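Local coordinates for fibronectin type III domain-containing protein (Simiduia agarivorans, PDB 6P2K), which is a glycoside hydrolase of family 74 with two seven-bladed beta-propellers, probably cleaving the glucan backbone of xyloglucan, at residues V349-Y359 with S368-S376; G505-V514 with F525-Y534. All coordinates share one frame; numbering follows the deposited sequence.

Contact 1 (V349-Y359 with S368-S376)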
loop_
_atom_site.group_PDB
_atom_site.type_symbol
_atom_site.label_atom_id
_atom_site.label_comp_id
_atom_site.label_asym_id
_atom_site.label_seq_id
_atom_site.Cartn_x
_atom_site.Cartn_y
_atom_site.Cartn_z
ATOM N N VAL B 349 23.847 17.803 40.794
ATOM C CA VAL B 349 24.399 16.460 40.935
ATOM C C VAL B 349 24.978 16.028 39.595
ATOM O O VAL B 349 24.319 16.161 38.557
ATOM C CB VAL B 349 23.338 15.446 41.410
ATOM C CG1 VAL B 349 23.895 14.030 41.364
ATOM C CG2 VAL B 349 22.856 15.784 42.818
ATOM N N TRP B 350 26.206 15.516 39.619
ATOM C CA TRP B 350 26.834 14.891 38.462
ATOM C C TRP B 350 26.794 13.378 38.640
ATOM O O TRP B 350 27.200 12.871 39.691
ATOM C CB TRP B 350 28.281 15.364 38.307
ATOM C CG TRP B 350 28.441 16.574 37.442
ATOM C CD1 TRP B 350 28.683 17.855 37.856
ATOM C CD2 TRP B 350 28.374 16.620 36.013
ATOM N NE1 TRP B 350 28.768 18.692 36.772
ATOM C CE2 TRP B 350 28.582 17.959 35.627
ATOM C CE3 TRP B 350 28.152 15.659 35.019
ATOM C CZ2 TRP B 350 28.578 18.361 34.293
ATOM C CZ3 TRP B 350 28.149 16.060 33.694
ATOM C CH2 TRP B 350 28.360 17.398 33.343
ATOM N N SER B 351 26.310 12.664 37.627
ATOM C CA SER B 351 26.210 11.206 37.715
ATOM C C SER B 351 26.195 10.624 36.299
ATOM O O SER B 351 26.620 11.284 35.345
ATOM C CB SER B 351 24.973 10.803 38.534
ATOM O OG SER B 351 24.913 9.397 38.704
ATOM N N THR B 352 25.699 9.392 36.162
ATOM C CA THR B 352 25.800 8.651 34.908
ATOM C C THR B 352 24.751 7.545 34.876
ATOM O O THR B 352 24.240 7.120 35.915
ATOM C CB THR B 352 27.196 8.040 34.738
ATOM O OG1 THR B 352 27.254 7.285 33.520
ATOM C CG2 THR B 352 27.510 7.120 35.909
ATOM N N THR B 353 24.437 7.078 33.664
ATOM C CA THR B 353 23.664 5.849 33.518
ATOM C C THR B 353 24.548 4.624 33.330
ATOM O O THR B 353 24.020 3.504 33.333
ATOM C CB THR B 353 22.671 5.938 32.344
ATOM O OG1 THR B 353 23.378 6.087 31.102
ATOM C CG2 THR B 353 21.691 7.091 32.541
ATOM N N ASN B 354 25.861 4.839 33.138
ATOM C CA ASN B 354 26.975 3.883 33.177
ATOM C C ASN B 354 28.049 4.305 32.180
ATOM O O ASN B 354 29.215 4.474 32.547
ATOM C CB ASN B 354 26.566 2.436 32.881
ATOM C CG ASN B 354 27.749 1.480 32.932
ATOM O OD1 ASN B 354 28.292 1.092 31.900
ATOM N ND2 ASN B 354 28.164 1.111 34.139
ATOM N N GLN B 355 27.665 4.471 30.915
ATOM C CA GLN B 355 28.588 4.857 29.857
ATOM C C GLN B 355 28.479 6.331 29.495
ATOM O O GLN B 355 28.985 6.742 28.445
ATOM C CB GLN B 355 28.351 4.010 28.603
ATOM C CG GLN B 355 28.201 2.517 28.844
ATOM C CD GLN B 355 28.075 1.736 27.542
ATOM O OE1 GLN B 355 28.823 0.788 27.301
ATOM N NE2 GLN B 355 27.132 2.141 26.693
ATOM N N THR B 356 27.835 7.135 30.335
ATOM C CA THR B 356 27.394 8.467 29.948
ATOM C C THR B 356 27.780 9.482 31.019
ATOM O O THR B 356 28.400 9.150 32.034
ATOM C CB THR B 356 25.878 8.476 29.709
ATOM O OG1 THR B 356 25.208 8.016 30.892
ATOM C CG2 THR B 356 25.522 7.552 28.552
ATOM N N MET B 357 27.410 10.739 30.779
ATOM C CA MET B 357 27.581 11.815 31.747
ATOM C C MET B 357 26.279 12.596 31.825
ATOM O O MET B 357 25.738 13.011 30.795
ATOM C CB MET B 357 28.741 12.745 31.367
ATOM C CG MET B 357 30.088 12.050 31.226
ATOM S SD MET B 357 30.358 11.380 29.573
ATOM C CE MET B 357 30.670 12.883 28.649
ATOM N N TYR B 358 25.782 12.794 33.044
ATOM C CA TYR B 358 24.500 13.445 33.264
ATOM C C TYR B 358 24.628 14.455 34.391
ATOM O O TYR B 358 25.320 14.204 35.382
ATOM C CB TYR B 358 23.409 12.422 33.607
ATOM C CG TYR B 358 22.733 11.825 32.395
ATOM C CD1 TYR B 358 23.281 10.734 31.736
ATOM C CD2 TYR B 358 21.544 12.354 31.910
ATOM C CE1 TYR B 358 22.664 10.185 30.623
ATOM C CE2 TYR B 358 20.920 11.812 30.804
ATOM C CZ TYR B 358 21.486 10.730 30.167
ATOM O OH TYR B 358 20.872 10.193 29.068
ATOM N N TYR B 359 23.954 15.594 34.238
ATOM C CA TYR B 359 23.924 16.624 35.264
ATOM C C TYR B 359 22.483 16.958 35.612
ATOM O O TYR B 359 21.633 17.094 34.725
ATOM C CB TYR B 359 24.652 17.897 34.815
ATOM C CG TYR B 359 24.562 19.020 35.821
ATOM C CD1 TYR B 359 25.413 19.065 36.917
ATOM C CD2 TYR B 359 23.622 20.031 35.681
ATOM C CE1 TYR B 359 25.333 20.088 37.841
ATOM C CE2 TYR B 359 23.532 21.056 36.601
ATOM C CZ TYR B 359 24.390 21.080 37.676
ATOM O OH TYR B 359 24.304 22.101 38.592
ATOM N N SER B 368 13.024 19.323 43.494
ATOM C CA SER B 368 12.970 18.561 42.260
ATOM C C SER B 368 14.299 18.674 41.527
ATOM O O SER B 368 15.006 19.685 41.629
ATOM C CB SER B 368 11.829 19.045 41.359
ATOM O OG SER B 368 12.097 20.332 40.824
ATOM N N TYR B 369 14.633 17.619 40.795
ATOM C CA TYR B 369 15.853 17.547 40.012
ATOM C C TYR B 369 15.497 17.455 38.536
ATOM O O TYR B 369 14.540 16.772 38.159
ATOM C CB TYR B 369 16.706 16.346 40.432
ATOM C CG TYR B 369 17.288 16.480 41.821
ATOM C CD1 TYR B 369 16.567 16.085 42.938
ATOM C CD2 TYR B 369 18.555 17.012 42.014
ATOM C CE1 TYR B 369 17.093 16.211 44.209
ATOM C CE2 TYR B 369 19.091 17.142 43.281
ATOM C CZ TYR B 369 18.357 16.741 44.377
ATOM O OH TYR B 369 18.883 16.866 45.643
ATOM N N SER B 370 16.264 18.154 37.707
ATOM C CA SER B 370 16.050 18.193 36.263
ATOM C C SER B 370 17.305 17.641 35.592
ATOM O O SER B 370 18.334 18.320 35.531
ATOM C CB SER B 370 15.736 19.613 35.799
ATOM O OG SER B 370 15.387 19.633 34.427
ATOM N N TRP B 371 17.216 16.413 35.091
ATOM C CA TRP B 371 18.383 15.724 34.565
ATOM C C TRP B 371 18.662 16.142 33.128
ATOM O O TRP B 371 17.748 16.240 32.305
ATOM C CB TRP B 371 18.182 14.211 34.662
ATOM C CG TRP B 371 18.262 13.761 36.082
ATOM C CD1 TRP B 371 17.224 13.593 36.953
ATOM C CD2 TRP B 371 19.454 13.471 36.816
ATOM N NE1 TRP B 371 17.698 13.198 38.181
ATOM C CE2 TRP B 371 19.065 13.115 38.123
ATOM C CE3 TRP B 371 20.814 13.468 36.491
ATOM C CZ2 TRP B 371 19.985 12.759 39.103
ATOM C CZ3 TRP B 371 21.727 13.112 37.467
ATOM C CH2 TRP B 371 21.309 12.765 38.758
ATOM N N GLN B 372 19.938 16.387 32.834
ATOM C CA GLN B 372 20.379 16.918 31.552
ATOM C C GLN B 372 21.406 15.980 30.933
ATOM O O GLN B 372 22.336 15.532 31.612
ATOM C CB GLN B 372 20.974 18.322 31.713
ATOM C CG GLN B 372 20.049 19.318 32.401
ATOM C CD GLN B 372 20.744 20.626 32.765
ATOM O OE1 GLN B 372 21.740 21.010 32.147
ATOM N NE2 GLN B 372 20.213 21.318 33.772
ATOM N N ASN B 373 21.232 15.695 29.644
ATOM C CA ASN B 373 22.157 14.855 28.892
ATOM C C ASN B 373 23.430 15.645 28.600
ATOM O O ASN B 373 23.384 16.670 27.912
ATOM C CB ASN B 373 21.463 14.388 27.607
ATOM C CG ASN B 373 22.399 13.727 26.595
ATOM O OD1 ASN B 373 23.615 13.639 26.774
ATOM N ND2 ASN B 373 21.807 13.253 25.504
ATOM N N LYS B 374 24.568 15.165 29.115
ATOM C CA LYS B 374 25.849 15.847 28.955
ATOM C C LYS B 374 26.870 14.986 28.218
ATOM O O LYS B 374 28.077 15.136 28.418
ATOM C CB LYS B 374 26.410 16.277 30.311
ATOM C CG LYS B 374 25.539 17.275 31.064
ATOM C CD LYS B 374 25.524 18.629 30.366
ATOM C CE LYS B 374 24.769 19.665 31.188
ATOM N NZ LYS B 374 25.108 21.050 30.770
ATOM N N TYR B 375 26.409 14.073 27.366
ATOM C CA TYR B 375 27.324 13.270 26.567
ATOM C C TYR B 375 27.026 13.287 25.078
ATOM O O TYR B 375 27.948 13.042 24.288
ATOM C CB TYR B 375 27.352 11.811 27.066
ATOM C CG TYR B 375 26.127 10.971 26.757
ATOM C CD1 TYR B 375 24.973 11.069 27.531
ATOM C CD2 TYR B 375 26.139 10.051 25.712
ATOM C CE1 TYR B 375 23.858 10.294 27.259
ATOM C CE2 TYR B 375 25.030 9.270 25.432
ATOM C CZ TYR B 375 23.894 9.393 26.209
ATOM O OH TYR B 375 22.795 8.609 25.930
ATOM N N SER B 376 25.798 13.590 24.662
ATOM C CA SER B 376 25.456 13.594 23.249
ATOM C C SER B 376 24.393 14.652 23.000
ATOM O O SER B 376 23.686 15.079 23.918
ATOM C CB SER B 376 24.970 12.217 22.786
ATOM O OG SER B 376 23.907 11.746 23.598
#
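T356 sets its CG2 methyl over the centre of one face of the Y375 ring. The carbon lies 3.4 Å from the ring centroid and 12° off the normal, a CH-pi contact. Y375 CG stands between its backbone N and carbonyl carbon (chi1 73°), which swings the ring back under the threonine. S376 OG lies over the opposite face. The rim meets the Y358 ring obliquely, CE1 of Y358 to CE1 of Y375 at 3.6 Å, with the planes 51° apart. M357 bends round so that its CE reaches Y375 CB. Y375 OH is hydrogen-bonded to I323 O. An alanine in place of Y375 would probably leave the T356 methyl and the Y358 ring without their aromatic partner and the carbonyl of I323 without its hydroxyl.

Other apolar contacts reach across to strand 348-351. W371 meets V349 CG1 obliquely at its CH2, 3.9 Å away, and Y358 CB at CE3. W350 CH2 meets K374 CG at 3.6 Å, and the lysine chain crosses the indole at about a right angle. K374 NZ then bonds N45 O and forms a salt bridge with E47.

Backbone bonds join the strands. Y359 N donates to Q372 O (3.1 Å), and Q372 N returns to Y359 O. K374 N reaches M357 O beyond them. N373 OD1 then takes the N-H groups of both Y375 and S376, an Asx turn that shapes the strand's exit.

The contact belongs to a four-stranded antiparallel propeller blade. Strand 358-363 lies between strands 348-351 and 368-373. Strand 292-300 meets V349, S351 and W371 through L292.

Contact 2 (G505-V514 with F525-Y534)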
loop_
_atom_site.group_PDB
_atom_site.type_symbol
_atom_site.label_atom_id
_atom_site.label_comp_id
_atom_site.label_asym_id
_atom_site.label_seq_id
_atom_site.Cartn_x
_atom_site.Cartn_y
_atom_site.Cartn_z
ATOM N N GLY B 505 21.349 -23.436 7.646
ATOM C CA GLY B 505 22.477 -24.339 7.754
ATOM C C GLY B 505 23.779 -23.696 8.179
ATOM O O GLY B 505 24.814 -24.368 8.167
ATOM N N LEU B 506 23.768 -22.415 8.542
ATOM C CA LEU B 506 24.968 -21.768 9.059
ATOM C C LEU B 506 25.103 -22.074 10.546
ATOM O O LEU B 506 24.187 -21.766 11.313
ATOM C CB LEU B 506 24.912 -20.264 8.827
ATOM C CG LEU B 506 26.141 -19.448 9.247
ATOM C CD1 LEU B 506 27.337 -19.767 8.362
ATOM C CD2 LEU B 506 25.829 -17.955 9.215
ATOM N N PRO B 507 26.206 -22.677 10.988
ATOM C CA PRO B 507 26.318 -23.098 12.391
ATOM C C PRO B 507 26.469 -21.915 13.340
ATOM O O PRO B 507 26.626 -20.760 12.941
ATOM C CB PRO B 507 27.567 -23.985 12.396
ATOM C CG PRO B 507 28.372 -23.489 11.247
ATOM C CD PRO B 507 27.387 -23.056 10.199
ATOM N N LYS B 508 26.432 -22.239 14.635
ATOM C CA LYS B 508 26.304 -21.240 15.689
ATOM C C LYS B 508 27.602 -20.504 16.002
ATOM O O LYS B 508 27.572 -19.559 16.798
ATOM C CB LYS B 508 25.781 -21.899 16.970
ATOM C CG LYS B 508 26.857 -22.625 17.768
ATOM C CD LYS B 508 26.302 -23.806 18.555
ATOM C CE LYS B 508 25.244 -23.370 19.558
ATOM N NZ LYS B 508 24.660 -24.527 20.300
ATOM N N GLY B 509 28.730 -20.900 15.421
ATOM C CA GLY B 509 29.986 -20.235 15.736
ATOM C C GLY B 509 29.984 -18.791 15.259
ATOM O O GLY B 509 29.479 -18.471 14.181
ATOM N N VAL B 510 30.554 -17.908 16.090
ATOM C CA VAL B 510 30.609 -16.484 15.778
ATOM C C VAL B 510 31.270 -16.276 14.425
ATOM O O VAL B 510 32.336 -16.833 14.146
ATOM C CB VAL B 510 31.357 -15.724 16.889
ATOM C CG1 VAL B 510 31.661 -14.294 16.454
ATOM C CG2 VAL B 510 30.546 -15.723 18.180
ATOM N N LEU B 511 30.624 -15.484 13.567
ATOM C CA LEU B 511 31.192 -15.120 12.269
ATOM C C LEU B 511 32.183 -13.984 12.505
ATOM O O LEU B 511 31.873 -12.800 12.353
ATOM C CB LEU B 511 30.100 -14.712 11.286
ATOM C CG LEU B 511 28.830 -15.561 11.227
ATOM C CD1 LEU B 511 27.834 -14.982 10.224
ATOM C CD2 LEU B 511 29.165 -17.001 10.886
ATOM N N ARG B 512 33.409 -14.359 12.886
ATOM C CA ARG B 512 34.363 -13.349 13.337
ATOM C C ARG B 512 34.705 -12.354 12.234
ATOM O O ARG B 512 35.015 -11.195 12.526
ATOM C CB ARG B 512 35.629 -14.002 13.886
ATOM C CG ARG B 512 36.450 -13.026 14.702
ATOM C CD ARG B 512 37.595 -13.675 15.445
ATOM N NE ARG B 512 38.371 -12.659 16.150
ATOM C CZ ARG B 512 39.683 -12.723 16.356
ATOM N NH1 ARG B 512 40.375 -13.765 15.913
ATOM N NH2 ARG B 512 40.301 -11.740 17.004
ATOM N N ASP B 513 34.650 -12.767 10.970
ATOM C CA ASP B 513 34.631 -11.789 9.893
ATOM C C ASP B 513 33.626 -12.212 8.834
ATOM O O ASP B 513 33.321 -13.394 8.661
ATOM C CB ASP B 513 36.013 -11.571 9.255
ATOM C CG ASP B 513 36.104 -10.251 8.466
ATOM O OD1 ASP B 513 35.574 -9.198 8.917
ATOM O OD2 ASP B 513 36.732 -10.269 7.382
ATOM N N VAL B 514 33.096 -11.200 8.158
ATOM C CA VAL B 514 32.175 -11.327 7.039
ATOM C C VAL B 514 32.690 -10.378 5.970
ATOM O O VAL B 514 32.964 -9.211 6.264
ATOM C CB VAL B 514 30.735 -10.957 7.446
ATOM C CG1 VAL B 514 29.831 -10.879 6.230
ATOM C CG2 VAL B 514 30.193 -11.930 8.486
ATOM N N PHE B 525 31.245 -13.944 1.927
ATOM C CA PHE B 525 31.950 -14.983 2.665
ATOM C C PHE B 525 31.861 -14.716 4.164
ATOM O O PHE B 525 31.783 -13.563 4.600
ATOM C CB PHE B 525 33.430 -15.055 2.270
ATOM C CG PHE B 525 33.669 -15.438 0.839
ATOM C CD1 PHE B 525 33.763 -16.770 0.470
ATOM C CD2 PHE B 525 33.827 -14.463 -0.135
ATOM C CE1 PHE B 525 33.993 -17.125 -0.849
ATOM C CE2 PHE B 525 34.061 -14.811 -1.456
ATOM C CZ PHE B 525 34.141 -16.142 -1.814
ATOM N N MET B 526 31.894 -15.793 4.950
ATOM C CA MET B 526 31.894 -15.686 6.403
ATOM C C MET B 526 32.535 -16.937 6.993
ATOM O O MET B 526 32.395 -18.033 6.447
ATOM C CB MET B 526 30.473 -15.501 6.952
ATOM C CG MET B 526 29.533 -16.665 6.647
ATOM S SD MET B 526 27.882 -16.134 6.130
ATOM C CE MET B 526 28.237 -15.421 4.520
ATOM N N PHE B 527 33.246 -16.763 8.108
ATOM C CA PHE B 527 33.894 -17.876 8.797
ATOM C C PHE B 527 33.265 -18.025 10.176
ATOM O O PHE B 527 33.392 -17.136 11.021
ATOM C CB PHE B 527 35.406 -17.675 8.906
ATOM C CG PHE B 527 36.178 -18.960 9.087
ATOM C CD1 PHE B 527 36.062 -19.703 10.255
ATOM C CD2 PHE B 527 37.004 -19.434 8.081
ATOM C CE1 PHE B 527 36.763 -20.894 10.417
ATOM C CE2 PHE B 527 37.711 -20.616 8.233
ATOM C CZ PHE B 527 37.589 -21.351 9.403
ATOM N N SER B 528 32.596 -19.152 10.394
ATOM C CA SER B 528 31.970 -19.474 11.669
ATOM C C SER B 528 33.019 -20.121 12.567
ATOM O O SER B 528 33.511 -21.212 12.267
ATOM C CB SER B 528 30.772 -20.398 11.458
ATOM O OG SER B 528 30.061 -20.592 12.665
ATOM N N SER B 529 33.359 -19.446 13.664
ATOM C CA SER B 529 34.457 -19.874 14.523
ATOM C C SER B 529 34.276 -21.314 14.981
ATOM O O SER B 529 33.233 -21.680 15.533
ATOM C CB SER B 529 34.567 -18.944 15.734
ATOM O OG SER B 529 35.047 -17.671 15.344
ATOM N N ASN B 530 35.304 -22.125 14.721
ATOM C CA ASN B 530 35.380 -23.542 15.070
ATOM C C ASN B 530 34.443 -24.412 14.246
ATOM O O ASN B 530 34.197 -25.568 14.606
ATOM C CB ASN B 530 35.132 -23.771 16.566
ATOM C CG ASN B 530 36.181 -23.102 17.431
ATOM O OD1 ASN B 530 35.861 -22.336 18.340
ATOM N ND2 ASN B 530 37.447 -23.377 17.137
ATOM N N TYR B 531 33.926 -23.897 13.133
ATOM C CA TYR B 531 33.119 -24.702 12.223
ATOM C C TYR B 531 33.658 -24.695 10.802
ATOM O O TYR B 531 33.881 -25.766 10.228
ATOM C CB TYR B 531 31.660 -24.223 12.244
ATOM C CG TYR B 531 30.941 -24.581 13.522
ATOM C CD1 TYR B 531 30.315 -25.811 13.668
ATOM C CD2 TYR B 531 30.901 -23.695 14.590
ATOM C CE1 TYR B 531 29.660 -26.149 14.840
ATOM C CE2 TYR B 531 30.251 -24.023 15.769
ATOM C CZ TYR B 531 29.633 -25.250 15.889
ATOM O OH TYR B 531 28.984 -25.575 17.060
ATOM N N GLY B 532 33.879 -23.527 10.216
ATOM C CA GLY B 532 34.457 -23.448 8.891
ATOM C C GLY B 532 33.974 -22.210 8.159
ATOM O O GLY B 532 33.351 -21.323 8.737
ATOM N N MET B 533 34.282 -22.169 6.865
ATOM C CA MET B 533 33.947 -21.029 6.024
ATOM C C MET B 533 32.717 -21.330 5.181
ATOM O O MET B 533 32.597 -22.411 4.594
ATOM C CB MET B 533 35.108 -20.643 5.110
ATOM C CG MET B 533 34.870 -19.319 4.393
ATOM S SD MET B 533 36.337 -18.648 3.600
ATOM C CE MET B 533 37.116 -17.823 4.983
ATOM N N TYR B 534 31.814 -20.355 5.115
ATOM C CA TYR B 534 30.551 -20.500 4.411
ATOM C C TYR B 534 30.371 -19.329 3.456
ATOM O O TYR B 534 31.020 -18.286 3.581
ATOM C CB TYR B 534 29.374 -20.594 5.389
ATOM C CG TYR B 534 29.469 -21.804 6.286
ATOM C CD1 TYR B 534 30.333 -21.821 7.375
ATOM C CD2 TYR B 534 28.712 -22.941 6.032
ATOM C CE1 TYR B 534 30.437 -22.933 8.186
ATOM C CE2 TYR B 534 28.806 -24.053 6.844
ATOM C CZ TYR B 534 29.674 -24.045 7.914
ATOM O OH TYR B 534 29.774 -25.151 8.724
#
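P507 is the main bump of segment 505-514. It wedges between two tyrosines of the facing hairpin. Its CB sits over one face of Y531, 3.7 Å from the ring centroid and 19° off the normal. Its CD lies over one face of Y534, displaced toward the rim on the phenol side, with CD 3.4 Å from Y534 CZ. Both are CH-pi contacts. CG fits between them, against Y531 CB and Y534 OH. L506 fills the next hollow. Its CG is anti to the backbone N (chi1 -177°), and this turns CD1 onto Y534 CG at 3.6 Å and CD2 against M526 SD. The aliphatic part of K508 crosses the hydroxyl end of Y531.

G509 fits where the chain passes close to S528, S529 and Y531. A side chain here would run into all three. Two polar contacts fix this spot. S528 OG donates to G509 O at 2.7 Å, tilted from the carbonyl plane, and S529 N donates to V510 O at 2.8 Å. L511 lays CD2 against S528 CB, 3.8 Å away. V514 and M526 run alongside each other on the same face, V514 CG2 on M526 CB. The backbone bonds between R512 and F527 and between F527 and D513 are weak. Y531 and G532 both face S528 in a classic beta bulge, which shapes the tight turn.

D513 OD1 binds a zinc ion together with D405, and its OD2 accepts from the backbone of I573. The hairpin forms part of a four-stranded antiparallel sheet. Strand 511-516 is at one edge, followed by 524-528, 532-536 and 555-559. Strand 567-575 packs beside R512, F527 and S529.

How the contacts relate
Contacts 1 and 2 each join neighbouring antiparallel strands of a four-stranded sheet, but in different sheets on opposite sides of the chain's centre. Their nearest atoms are about 19 Å apart. Contact 1 is mostly buried. Aromatic rings and a few aliphatic groups pack on the sheet faces and at the strand ends, and ordinary backbone bonds pair the strands. Contact 2 lies further out and is partly exposed. There a loop leading into the edge strand does much of the packing, the strand bonds are weaker, and serine and glycine take part. It also carries a zinc ligand. The two regions meet between subunits: S370 of contact 1 is hydrogen-bonded to K508 of a neighbouring copy.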